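Local coordinates for putative amidohydrolase (Unidentified, PDB 3MKV), which probably hydrolyses dipeptides with a C-terminal proline, as a zinc-dependent prolidase of the amidohydrolase superfamily, at residues A[167-172]-A[181-186]. Sequence-based numbering, arbitrary orientation.
Sequences LGRVAD and VREELQ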
# COMPACT_ATOMS: atom_id res chain seq x y z
N LEU A 167 -18.09 8.69 -17.41
CA LEU A 167 -17.95 9.85 -18.29
C LEU A 167 -16.71 10.71 -17.94
O LEU A 167 -16.16 11.41 -18.79
CB LEU A 167 -19.19 10.75 -18.23
CG LEU A 167 -20.61 10.28 -18.60
CD1 LEU A 167 -21.45 11.53 -18.91
CD2 LEU A 167 -20.67 9.30 -19.76
N GLY A 168 -16.30 10.67 -16.67
CA GLY A 168 -15.13 11.41 -16.24
C GLY A 168 -14.22 10.70 -15.26
O GLY A 168 -14.39 9.52 -14.98
N ARG A 169 -13.24 11.44 -14.75
CA ARG A 169 -12.30 10.93 -13.77
C ARG A 169 -11.85 12.12 -12.94
O ARG A 169 -11.74 13.22 -13.46
CB ARG A 169 -11.08 10.33 -14.45
CG ARG A 169 -10.29 11.33 -15.29
CD ARG A 169 -9.13 10.66 -16.00
NE ARG A 169 -8.10 10.23 -15.07
CZ ARG A 169 -6.98 9.59 -15.43
NH1 ARG A 169 -6.76 9.30 -16.70
NH2 ARG A 169 -6.09 9.24 -14.52
N VAL A 170 -11.59 11.89 -11.65
CA VAL A 170 -11.13 12.95 -10.76
C VAL A 170 -9.62 13.10 -10.78
O VAL A 170 -8.89 12.12 -10.86
CB VAL A 170 -11.59 12.72 -9.32
CG1 VAL A 170 -11.00 13.80 -8.39
CG2 VAL A 170 -13.11 12.71 -9.25
N ALA A 171 -9.17 14.34 -10.71
CA ALA A 171 -7.75 14.65 -10.73
C ALA A 171 -7.54 16.07 -10.19
O ALA A 171 -8.25 17.00 -10.58
CB ALA A 171 -7.19 14.51 -12.16
N ASP A 172 -6.57 16.23 -9.29
CA ASP A 172 -6.30 17.53 -8.68
C ASP A 172 -4.82 17.79 -8.68
O ASP A 172 -4.01 16.91 -8.38
CB ASP A 172 -6.81 17.58 -7.25
CG ASP A 172 -8.30 17.29 -7.14
OD1 ASP A 172 -9.12 18.22 -7.33
OD2 ASP A 172 -8.64 16.13 -6.85
N VAL A 181 -3.95 13.63 -18.40
CA VAL A 181 -4.09 13.97 -19.81
C VAL A 181 -3.19 13.09 -20.64
O VAL A 181 -3.57 12.64 -21.71
CB VAL A 181 -3.74 15.44 -20.08
CG1 VAL A 181 -3.54 15.67 -21.58
CG2 VAL A 181 -4.81 16.35 -19.52
N ARG A 182 -1.99 12.84 -20.14
CA ARG A 182 -1.03 12.02 -20.87
C ARG A 182 -1.57 10.59 -21.00
O ARG A 182 -1.41 9.96 -22.05
CB ARG A 182 0.34 12.05 -20.18
CG ARG A 182 1.07 13.38 -20.35
CD ARG A 182 2.33 13.44 -19.48
NE ARG A 182 3.04 14.69 -19.66
CZ ARG A 182 4.07 15.10 -18.92
NH1 ARG A 182 4.54 14.34 -17.95
NH2 ARG A 182 4.64 16.26 -19.19
N GLU A 183 -2.22 10.11 -19.96
CA GLU A 183 -2.89 8.80 -19.98
C GLU A 183 -4.02 8.72 -21.01
O GLU A 183 -4.11 7.75 -21.77
CB GLU A 183 -3.42 8.44 -18.58
CG GLU A 183 -2.28 8.30 -17.57
CD GLU A 183 -2.76 7.95 -16.18
OE1 GLU A 183 -3.96 7.67 -16.02
OE2 GLU A 183 -1.94 7.97 -15.23
N GLU A 184 -4.89 9.73 -21.04
CA GLU A 184 -6.00 9.72 -21.96
C GLU A 184 -5.49 9.78 -23.39
O GLU A 184 -5.99 9.08 -24.28
CB GLU A 184 -6.96 10.90 -21.68
CG GLU A 184 -7.70 10.83 -20.35
CD GLU A 184 -8.42 9.51 -20.12
OE1 GLU A 184 -9.16 9.05 -21.03
OE2 GLU A 184 -8.26 8.93 -19.02
N LEU A 185 -4.49 10.61 -23.62
CA LEU A 185 -3.89 10.72 -24.94
C LEU A 185 -3.23 9.40 -25.37
O LEU A 185 -3.39 8.97 -26.52
CB LEU A 185 -2.89 11.88 -24.97
CG LEU A 185 -3.47 13.30 -24.90
CD1 LEU A 185 -2.37 14.33 -24.78
CD2 LEU A 185 -4.31 13.58 -26.12
N GLN A 186 -2.49 8.75 -24.48
CA GLN A 186 -1.84 7.49 -24.85
C GLN A 186 -2.89 6.42 -25.13
O GLN A 186 -2.67 5.53 -25.96
CB GLN A 186 -0.84 7.00 -23.78
CG GLN A 186 -1.40 5.98 -22.80
CD GLN A 186 -1.41 4.53 -23.33
OE1 GLN A 186 -0.39 3.99 -23.78
NE2 GLN A 186 -2.57 3.88 -23.24
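Arg169 reaches from the short strand 168-170 to two consecutive glutamates, Glu183 and Glu184, on helix 174-187, forming a three-residue salt-bridge network within the TIM-barrel-type amidohydrolase domain. The shorter bond runs from Arg169 NH1 to Glu184 OE2 at 2.8 Å, with the oxygen tilted slightly from the guanidinium plane and offering its anti lone pair. On the other terminal nitrogen, Arg169 NH2 lies 3.0 Å from Glu183 OE1 and gives the straighter bond, with an N-H...O angle of 158°. This acceptor sits in the guanidinium plane, yet the arginine comes to it from above the carboxylate plane. NH1 of Arg169 also makes a weak bond of 3.3 Å to the same Glu183 OE1, which therefore bridges the two terminal nitrogens. Both carboxylates thus meet the guanidinium at its edge, but that of Glu184 stands almost perpendicular to it, 88° away.

Side-chain shape accounts for the difference between the acids. Glu183 is extended beyond CG and crosses the arginine at about a right angle, whereas Glu184 bends at chi2 (-52°) and runs alongside Arg169 in the opposite direction, bringing OE2 within 3.6 Å of Arg169 CD.

The second shell ties this network to neighbouring parts of the fold. Backbone hydrogen bonds pair Arg169 with Ala135 and Ser137 of the parallel strand 135-137, while Ala180 and Leu136 touch its side chain. Arg134 NH2 comes close to Arg169 NH1, a like-charge approach that the two glutamates probably offset. Thr139 of a neighbouring subunit packs on Glu183, placing the network beside a subunit interface. The buried carboxylate of Glu184 is held at both oxygens, since its OE1 accepts a hydrogen bond from the backbone N of Arg134.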